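Local coordinates for (R)-specific secondary-alkylsulfatase (Pseudomonas sp., PDB 4AXH), which hydrolyses secondary alkyl sulfates enantioselectively with strict inversion of configuration, using a zinc-dependent active site to yield (S)-alcohols and sulfate, at residues A[38-43]-A[475-480]; A[175-180]-A[208-213]; A[559-564]-A[648-653]. One frame throughout, in Å; residues are numbered along the deposited sequence.

Contact 1 (A[38-43]-A[475-480])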
loop_
_atom_site.group_PDB
_atom_site.type_symbol
_atom_site.label_atom_id
_atom_site.label_comp_id
_atom_site.label_asym_id
_atom_site.label_seq_id
_atom_site.Cartn_x
_atom_site.Cartn_y
_atom_site.Cartn_z
ATOM N N SER A 38 11.175 8.968 35.404
ATOM C CA SER A 38 12.477 8.525 35.863
ATOM C C SER A 38 13.453 9.715 35.754
ATOM O O SER A 38 13.099 10.760 35.185
ATOM C CB SER A 38 12.950 7.317 35.062
ATOM O OG SER A 38 13.472 7.658 33.793
ATOM N N ALA A 39 14.662 9.582 36.332
ATOM C CA ALA A 39 15.651 10.655 36.303
ATOM C C ALA A 39 15.985 11.044 34.856
ATOM O O ALA A 39 16.084 12.237 34.534
ATOM C CB ALA A 39 16.906 10.199 37.025
ATOM N N ILE A 40 16.101 10.021 33.995
ATOM C CA ILE A 40 16.471 10.094 32.591
ATOM C C ILE A 40 15.380 10.762 31.748
ATOM O O ILE A 40 15.691 11.680 30.983
ATOM C CB ILE A 40 16.888 8.702 32.061
ATOM C CG1 ILE A 40 17.926 8.026 33.000
ATOM C CG2 ILE A 40 17.422 8.788 30.638
ATOM C CD1 ILE A 40 17.291 7.127 34.259
ATOM N N THR A 41 14.112 10.304 31.899
ATOM C CA THR A 41 12.917 10.803 31.227
ATOM C C THR A 41 12.770 12.277 31.536
ATOM O O THR A 41 12.651 13.067 30.603
ATOM C CB THR A 41 11.683 9.952 31.619
ATOM O OG1 THR A 41 11.735 8.696 30.941
ATOM C CG2 THR A 41 10.349 10.628 31.320
ATOM N N ALA A 42 12.813 12.654 32.823
ATOM C CA ALA A 42 12.680 14.044 33.242
ATOM C C ALA A 42 13.770 14.961 32.623
ATOM O O ALA A 42 13.461 16.075 32.198
ATOM C CB ALA A 42 12.675 14.144 34.765
ATOM N N ALA A 43 15.024 14.472 32.545
ATOM C CA ALA A 43 16.162 15.173 31.945
ATOM C C ALA A 43 15.945 15.333 30.432
ATOM O O ALA A 43 16.126 16.429 29.912
ATOM C CB ALA A 43 17.440 14.399 32.204
ATOM N N GLY A 475 18.063 3.484 30.952
ATOM C CA GLY A 475 17.174 4.436 30.300
ATOM C C GLY A 475 16.898 4.071 28.853
ATOM O O GLY A 475 16.386 4.896 28.096
ATOM N N ASP A 476 17.237 2.837 28.461
ATOM C CA ASP A 476 17.043 2.277 27.121
ATOM C C ASP A 476 15.734 1.498 27.117
ATOM O O ASP A 476 15.710 0.271 26.948
ATOM C CB ASP A 476 18.248 1.379 26.745
ATOM C CG ASP A 476 18.283 0.802 25.333
ATOM O OD1 ASP A 476 17.402 1.162 24.511
ATOM O OD2 ASP A 476 19.191 -0.016 25.050
ATOM N N TYR A 477 14.622 2.240 27.316
ATOM C CA TYR A 477 13.238 1.728 27.355
ATOM C C TYR A 477 12.810 1.099 26.039
ATOM O O TYR A 477 11.955 0.223 26.032
ATOM C CB TYR A 477 12.250 2.819 27.776
ATOM C CG TYR A 477 12.612 3.494 29.076
ATOM C CD1 TYR A 477 12.566 2.799 30.279
ATOM C CD2 TYR A 477 13.062 4.807 29.097
ATOM C CE1 TYR A 477 12.941 3.402 31.475
ATOM C CE2 TYR A 477 13.417 5.431 30.292
ATOM C CZ TYR A 477 13.348 4.725 31.483
ATOM O OH TYR A 477 13.672 5.319 32.677
ATOM N N ARG A 478 13.427 1.523 24.941
ATOM C CA ARG A 478 13.176 1.018 23.607
ATOM C C ARG A 478 13.618 -0.437 23.520
ATOM O O ARG A 478 12.866 -1.280 23.019
ATOM C CB ARG A 478 13.907 1.900 22.581
ATOM C CG ARG A 478 13.127 2.047 21.298
ATOM C CD ARG A 478 13.895 2.867 20.323
ATOM N NE ARG A 478 13.810 2.297 18.980
ATOM C CZ ARG A 478 14.395 2.843 17.929
ATOM N NH1 ARG A 478 15.095 3.962 18.061
ATOM N NH2 ARG A 478 14.280 2.281 16.730
ATOM N N TRP A 479 14.825 -0.742 24.043
ATOM C CA TRP A 479 15.329 -2.109 24.041
ATOM C C TRP A 479 14.589 -2.940 25.080
ATOM O O TRP A 479 14.213 -4.073 24.788
ATOM C CB TRP A 479 16.850 -2.161 24.201
ATOM C CG TRP A 479 17.412 -3.554 24.245
ATOM C CD1 TRP A 479 18.028 -4.155 25.306
ATOM C CD2 TRP A 479 17.349 -4.545 23.203
ATOM N NE1 TRP A 479 18.360 -5.455 24.985
ATOM C CE2 TRP A 479 17.975 -5.713 23.697
ATOM C CE3 TRP A 479 16.859 -4.545 21.888
ATOM C CZ2 TRP A 479 18.125 -6.863 22.926
ATOM C CZ3 TRP A 479 16.983 -5.698 21.133
ATOM C CH2 TRP A 479 17.606 -6.843 21.654
ATOM N N ALA A 480 14.301 -2.350 26.250
ATOM C CA ALA A 480 13.520 -2.997 27.294
ATOM C C ALA A 480 12.191 -3.573 26.744
ATOM O O ALA A 480 11.934 -4.751 26.972
ATOM C CB ALA A 480 13.239 -2.020 28.415
#
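The start of helix 39-48 faces the turn before helix 477-490, the backbones coming nearest at I40 and G475, whose CA atoms lie 6.1 Å apart. Across this approach S38 and Y477 join by their hydroxyls: S38 OG and Y477 OH form a hydrogen bond of 2.6 Å, with the serine oxygen at the edge of the ring, near its plane. The chi1 of S38, 79°, sets OG between the backbone N and the carbonyl carbon, from where it also accepts a weak capping bond from T41 N, 3.3 Å from S38 OG. One oxygen thus serves both its own helix and the tyrosine. T41 brings OG1 to 3.7 Å from Y477 CE2, the two side chains crossing at about a right angle; that hydroxyl is hydrogen-bonded to Q507 and Q511 of helix 495-511, which also packs against the tyrosine. I40 reaches G475 with CG2, 4.4 Å from G475 CA. G475 has the positive phi, 95°, of a residue that closes a helix. D476 then caps the next one, its OD1 accepting from W479 N. Within the dimerisation region these form a Schellman motif, with G475 its C-prime residue, ending helix 461-474, and an N-cap that opens helix 477-490.

Contact 2 (A[175-180]-A[208-213]). With ZN (zinc ion), chain D.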
loop_
_atom_site.group_PDB
_atom_site.type_symbol
_atom_site.label_atom_id
_atom_site.label_comp_id
_atom_site.label_asym_id
_atom_site.label_seq_id
_atom_site.Cartn_x
_atom_site.Cartn_y
_atom_site.Cartn_z
ATOM N N VAL A 175 -25.057 22.914 3.303
ATOM C CA VAL A 175 -24.027 22.173 4.015
ATOM C C VAL A 175 -23.002 21.696 2.999
ATOM O O VAL A 175 -23.383 21.354 1.890
ATOM C CB VAL A 175 -24.599 21.026 4.911
ATOM C CG1 VAL A 175 -23.511 20.066 5.377
ATOM C CG2 VAL A 175 -25.348 21.590 6.106
ATOM N N VAL A 176 -21.702 21.723 3.374
ATOM C CA VAL A 176 -20.566 21.259 2.572
ATOM C C VAL A 176 -19.867 20.178 3.374
ATOM O O VAL A 176 -19.525 20.390 4.524
ATOM C CB VAL A 176 -19.583 22.396 2.211
ATOM C CG1 VAL A 176 -18.399 21.878 1.395
ATOM C CG2 VAL A 176 -20.288 23.515 1.461
ATOM N N TYR A 177 -19.676 19.013 2.768
ATOM C CA TYR A 177 -18.938 17.889 3.332
ATOM C C TYR A 177 -17.585 18.039 2.688
ATOM O O TYR A 177 -17.478 17.819 1.482
ATOM C CB TYR A 177 -19.542 16.532 2.921
ATOM C CG TYR A 177 -20.916 16.207 3.477
ATOM C CD1 TYR A 177 -21.292 16.609 4.761
ATOM C CD2 TYR A 177 -21.811 15.416 2.757
ATOM C CE1 TYR A 177 -22.536 16.265 5.297
ATOM C CE2 TYR A 177 -23.045 15.041 3.299
ATOM C CZ TYR A 177 -23.405 15.473 4.565
ATOM O OH TYR A 177 -24.624 15.118 5.094
ATOM N N SER A 178 -16.566 18.478 3.444
ATOM C CA SER A 178 -15.217 18.666 2.904
ATOM C C SER A 178 -14.653 17.363 2.307
ATOM O O SER A 178 -14.012 17.397 1.256
ATOM C CB SER A 178 -14.273 19.210 3.974
ATOM O OG SER A 178 -14.044 18.296 5.040
ATOM N N HIS A 179 -14.884 16.229 2.991
ATOM C CA HIS A 179 -14.382 14.916 2.590
ATOM C C HIS A 179 -15.154 13.770 3.275
ATOM O O HIS A 179 -15.945 14.004 4.212
ATOM C CB HIS A 179 -12.847 14.793 2.841
ATOM C CG HIS A 179 -12.424 14.928 4.273
ATOM N ND1 HIS A 179 -12.540 16.132 4.948
ATOM C CD2 HIS A 179 -11.840 14.022 5.090
ATOM C CE1 HIS A 179 -12.029 15.915 6.148
ATOM N NE2 HIS A 179 -11.605 14.654 6.286
ATOM N N SER A 180 -14.873 12.532 2.818
ATOM C CA SER A 180 -15.505 11.303 3.286
ATOM C C SER A 180 -15.044 10.746 4.661
ATOM O O SER A 180 -14.938 9.529 4.798
ATOM C CB SER A 180 -15.458 10.242 2.193
ATOM O OG SER A 180 -14.119 9.948 1.846
ATOM N N SER A 208 -16.554 14.292 -5.472
ATOM C CA SER A 208 -16.787 13.107 -6.286
ATOM C C SER A 208 -16.473 11.824 -5.516
ATOM O O SER A 208 -15.406 11.727 -4.875
ATOM C CB SER A 208 -15.903 13.180 -7.532
ATOM O OG SER A 208 -15.915 11.993 -8.312
ATOM N N GLY A 209 -17.401 10.859 -5.591
ATOM C CA GLY A 209 -17.243 9.534 -4.987
ATOM C C GLY A 209 -17.467 9.399 -3.495
ATOM O O GLY A 209 -17.101 8.366 -2.912
ATOM N N PHE A 210 -18.092 10.428 -2.879
ATOM C CA PHE A 210 -18.364 10.513 -1.450
ATOM C C PHE A 210 -19.068 9.297 -0.868
ATOM O O PHE A 210 -18.511 8.646 0.033
ATOM C CB PHE A 210 -19.100 11.812 -1.100
ATOM C CG PHE A 210 -19.404 11.981 0.373
ATOM C CD1 PHE A 210 -20.586 11.489 0.922
ATOM C CD2 PHE A 210 -18.532 12.673 1.205
ATOM C CE1 PHE A 210 -20.878 11.669 2.279
ATOM C CE2 PHE A 210 -18.839 12.863 2.558
ATOM C CZ PHE A 210 -20.008 12.358 3.080
ATOM N N MET A 211 -20.299 9.004 -1.357
ATOM C CA MET A 211 -21.115 7.889 -0.869
ATOM C C MET A 211 -20.393 6.543 -0.891
ATOM O O MET A 211 -20.314 5.892 0.153
ATOM C CB MET A 211 -22.476 7.845 -1.553
ATOM C CG MET A 211 -23.486 8.870 -0.977
ATOM S SD MET A 211 -23.879 8.824 0.826
ATOM C CE MET A 211 -24.224 7.043 1.068
ATOM N N GLU A 212 -19.752 6.203 -2.029
ATOM C CA GLU A 212 -18.967 4.974 -2.197
ATOM C C GLU A 212 -17.900 4.881 -1.115
ATOM O O GLU A 212 -17.696 3.800 -0.573
ATOM C CB GLU A 212 -18.267 4.951 -3.578
ATOM C CG GLU A 212 -19.153 5.182 -4.789
ATOM C CD GLU A 212 -19.296 6.598 -5.338
ATOM O OE1 GLU A 212 -20.212 7.339 -4.901
ATOM O OE2 GLU A 212 -18.540 6.928 -6.281
ATOM N N HIS A 213 -17.240 6.002 -0.774
ATOM C CA HIS A 213 -16.161 6.032 0.204
ATOM C C HIS A 213 -16.583 6.176 1.643
ATOM O O HIS A 213 -16.046 5.469 2.487
ATOM C CB HIS A 213 -15.092 7.058 -0.179
ATOM C CG HIS A 213 -14.360 6.663 -1.409
ATOM N ND1 HIS A 213 -14.504 7.373 -2.581
ATOM C CD2 HIS A 213 -13.569 5.586 -1.631
ATOM C CE1 HIS A 213 -13.749 6.746 -3.463
ATOM N NE2 HIS A 213 -13.168 5.661 -2.932
HETATM ZN ZN ZN D . -10.180 13.704 7.481
HETATM O O HOH W 1 -10.760 13.385 9.460
#
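Y177 and F210 meet as an aromatic pair, their rings nearly parallel (planes at 10°) but slid apart so that they barely overlap, with centroids 5.0 Å apart. Between the two rings the nearest atoms are Y177 CD2 and F210 CZ, 3.6 Å apart, the tyrosine carbon lying over one face of the phenylalanine. With chi1 at -179°, F210 CG stands anti to the backbone N, and the ring extends from the first turn of helix 210-219 to the loop after strand 172-176. Its edge meets a backbone oxygen, F210 CE2 lying 3.5 Å from H179 O. Van der Waals contact continues at S180, where OG is 3.7 Å from H213 CB; that hydroxyl is hydrogen-bonded to E217, farther along the same helix.

This loop follows a strand of the metallo-beta-lactamase fold and carries the first histidine of its metal-binding motif. Metal coordination comes from H179, whose NE2 is 2.1 Å from the zinc ion; H181, E291, D310 and a water complete the site. Polar bonding in the second shell probably helps to set the imidazole's rotation: H179 ND1 donates to S178 OG over 2.6 Å, which also bonds D148. The phenolic end of Y177 bonds to the carbonyl oxygen of V262.

Contact 3 (A[559-564]-A[648-653])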
loop_
_atom_site.group_PDB
_atom_site.type_symbol
_atom_site.label_atom_id
_atom_site.label_comp_id
_atom_site.label_asym_id
_atom_site.label_seq_id
_atom_site.Cartn_x
_atom_site.Cartn_y
_atom_site.Cartn_z
ATOM N N ARG A 559 -16.894 -13.110 6.610
ATOM C CA ARG A 559 -17.471 -13.788 7.778
ATOM C C ARG A 559 -17.523 -15.320 7.595
ATOM O O ARG A 559 -17.397 -16.058 8.571
ATOM C CB ARG A 559 -18.875 -13.242 8.073
ATOM C CG ARG A 559 -18.843 -11.882 8.757
ATOM C CD ARG A 559 -20.202 -11.479 9.253
ATOM N NE ARG A 559 -20.725 -12.473 10.185
ATOM C CZ ARG A 559 -22.007 -12.601 10.491
ATOM N NH1 ARG A 559 -22.904 -11.781 9.961
ATOM N NH2 ARG A 559 -22.398 -13.537 11.344
ATOM N N LEU A 560 -17.686 -15.789 6.339
ATOM C CA LEU A 560 -17.716 -17.208 5.999
ATOM C C LEU A 560 -16.476 -17.938 6.534
ATOM O O LEU A 560 -15.340 -17.475 6.351
ATOM C CB LEU A 560 -17.858 -17.398 4.478
ATOM C CG LEU A 560 -17.993 -18.838 3.972
ATOM C CD1 LEU A 560 -19.397 -19.336 4.150
ATOM C CD2 LEU A 560 -17.614 -18.927 2.531
ATOM N N ASP A 561 -16.724 -19.057 7.227
ATOM C CA ASP A 561 -15.720 -19.918 7.827
ATOM C C ASP A 561 -15.375 -21.023 6.847
ATOM O O ASP A 561 -16.076 -22.037 6.786
ATOM C CB ASP A 561 -16.234 -20.509 9.154
ATOM C CG ASP A 561 -15.212 -21.258 10.009
ATOM O OD1 ASP A 561 -14.061 -21.468 9.533
ATOM O OD2 ASP A 561 -15.543 -21.592 11.169
ATOM N N THR A 562 -14.272 -20.822 6.102
ATOM C CA THR A 562 -13.716 -21.727 5.096
ATOM C C THR A 562 -13.661 -23.184 5.570
ATOM O O THR A 562 -14.079 -24.069 4.828
ATOM C CB THR A 562 -12.360 -21.191 4.630
ATOM O OG1 THR A 562 -12.572 -19.888 4.102
ATOM C CG2 THR A 562 -11.702 -22.066 3.583
ATOM N N ASP A 563 -13.191 -23.428 6.805
ATOM C CA ASP A 563 -13.086 -24.776 7.370
ATOM C C ASP A 563 -14.402 -25.560 7.447
ATOM O O ASP A 563 -14.450 -26.707 6.986
ATOM C CB ASP A 563 -12.368 -24.744 8.718
ATOM C CG ASP A 563 -10.925 -24.302 8.620
ATOM O OD1 ASP A 563 -10.389 -24.251 7.475
ATOM O OD2 ASP A 563 -10.321 -24.022 9.682
ATOM N N LYS A 564 -15.466 -24.947 8.004
ATOM C CA LYS A 564 -16.750 -25.631 8.078
ATOM C C LYS A 564 -17.515 -25.597 6.743
ATOM O O LYS A 564 -18.207 -26.562 6.414
ATOM C CB LYS A 564 -17.584 -25.246 9.331
ATOM C CG LYS A 564 -17.845 -23.753 9.558
ATOM C CD LYS A 564 -18.364 -23.435 10.993
ATOM C CE LYS A 564 -18.957 -22.038 11.124
ATOM N NZ LYS A 564 -18.982 -21.538 12.528
ATOM N N LEU A 648 -22.793 -21.159 8.434
ATOM C CA LEU A 648 -21.364 -21.182 8.106
ATOM C C LEU A 648 -20.679 -19.825 8.328
ATOM O O LEU A 648 -19.485 -19.684 8.061
ATOM C CB LEU A 648 -21.194 -21.635 6.640
ATOM C CG LEU A 648 -21.704 -23.035 6.320
ATOM C CD1 LEU A 648 -21.833 -23.238 4.834
ATOM C CD2 LEU A 648 -20.838 -24.095 6.974
ATOM N N LEU A 649 -21.434 -18.847 8.835
ATOM C CA LEU A 649 -20.995 -17.485 9.077
ATOM C C LEU A 649 -20.461 -17.285 10.487
ATOM O O LEU A 649 -21.200 -17.476 11.450
ATOM C CB LEU A 649 -22.209 -16.573 8.857
ATOM C CG LEU A 649 -22.330 -15.802 7.556
ATOM C CD1 LEU A 649 -21.764 -16.569 6.355
ATOM C CD2 LEU A 649 -23.765 -15.382 7.328
ATOM N N ASP A 650 -19.186 -16.862 10.612
ATOM C CA ASP A 650 -18.558 -16.536 11.911
ATOM C C ASP A 650 -19.058 -15.155 12.400
ATOM O O ASP A 650 -19.671 -14.403 11.634
ATOM C CB ASP A 650 -17.014 -16.448 11.793
ATOM C CG ASP A 650 -16.233 -17.741 11.571
ATOM O OD1 ASP A 650 -16.438 -18.712 12.354
ATOM O OD2 ASP A 650 -15.320 -17.740 10.706
ATOM N N SER A 651 -18.753 -14.816 13.661
ATOM C CA SER A 651 -19.060 -13.515 14.267
ATOM C C SER A 651 -17.799 -12.947 14.943
ATOM O O SER A 651 -17.060 -13.684 15.606
ATOM C CB SER A 651 -20.237 -13.605 15.236
ATOM O OG SER A 651 -21.443 -13.207 14.601
ATOM N N PHE A 652 -17.512 -11.666 14.702
ATOM C CA PHE A 652 -16.294 -11.048 15.215
ATOM C C PHE A 652 -16.548 -10.136 16.370
ATOM O O PHE A 652 -17.482 -9.341 16.328
ATOM C CB PHE A 652 -15.544 -10.277 14.118
ATOM C CG PHE A 652 -15.299 -10.991 12.807
ATOM C CD1 PHE A 652 -14.455 -12.098 12.739
ATOM C CD2 PHE A 652 -15.883 -10.539 11.634
ATOM C CE1 PHE A 652 -14.236 -12.764 11.521
ATOM C CE2 PHE A 652 -15.653 -11.193 10.421
ATOM C CZ PHE A 652 -14.836 -12.302 10.372
ATOM N N SER A 653 -15.685 -10.218 17.388
ATOM C CA SER A 653 -15.756 -9.358 18.567
ATOM C C SER A 653 -14.556 -8.383 18.551
ATOM O O SER A 653 -13.410 -8.835 18.462
ATOM C CB SER A 653 -15.769 -10.185 19.852
ATOM O OG SER A 653 -16.150 -9.396 20.970
#
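R559 bends at its third side-chain torsion, chi3 58°, and this turn carries its guanidinium back to the carbonyl of D650. R559 NE and R559 NH2 both donate to D650 O, at 2.6 and 2.9 Å, a side-on grip by two nitrogens on one oxygen that lies in the guanidinium plane. The NE bond is almost collinear with the carbonyl, whereas NH2 approaches from above the carbonyl plane.

The backbones are joined by a single beta bridge, L560 with L649, in the C-terminal domain, which belongs to the SCP2-like clan. It links the turn between helices 549-559 and 562-565 to the loop after helix 640-646. D650 N donates to R559 O over 2.8 Å, and D561 N donates to L648 O over 3.0 Å, so the two bonds flank the bridged pair.

Apolar groups gather beside this frame. L560 and L648 lie side by side and point the same way, with L560 CD1 3.8 Å from L648 CB, and both rest on L587 of strand 581-588. F652 crosses the arginine chain, its CE2 3.7 Å from R559 CG, with ring and guanidinium planes 70° apart.

Acidic groups also meet: D561 OD2 and D650 OD1, two acceptors, lie 3.2 Å apart. K564, extended beyond CG, brings its ammonium to both in long salt bridges that may partly offset their charge. K389 of the second subunit forms a further long, weak ion pair with D650. Of the lysine's two bridges, the one that crosses the contact places K564 NZ 3.8 Å from D650 OD1.

Overall arrangement
The three contacts sample three parts of one chain. Contact 1 joins the N-terminal helix 39-48 to the dimerisation region; contact 2 lies in the metallo-beta-lactamase region, beside the eight-stranded sheet; contact 3 is in the C-terminal region. Along the sequence contact 2 is nested within the loop closed by contact 1, and contact 3 follows both. Their centres are about 45 Å apart for contacts 1 and 2 and for 1 and 3, and about 32 Å for 2 and 3; none touches another. Of these three, the two that meet the second subunit, contacts 1 and 3, thus lie well away from contact 2, which holds the metal ligand.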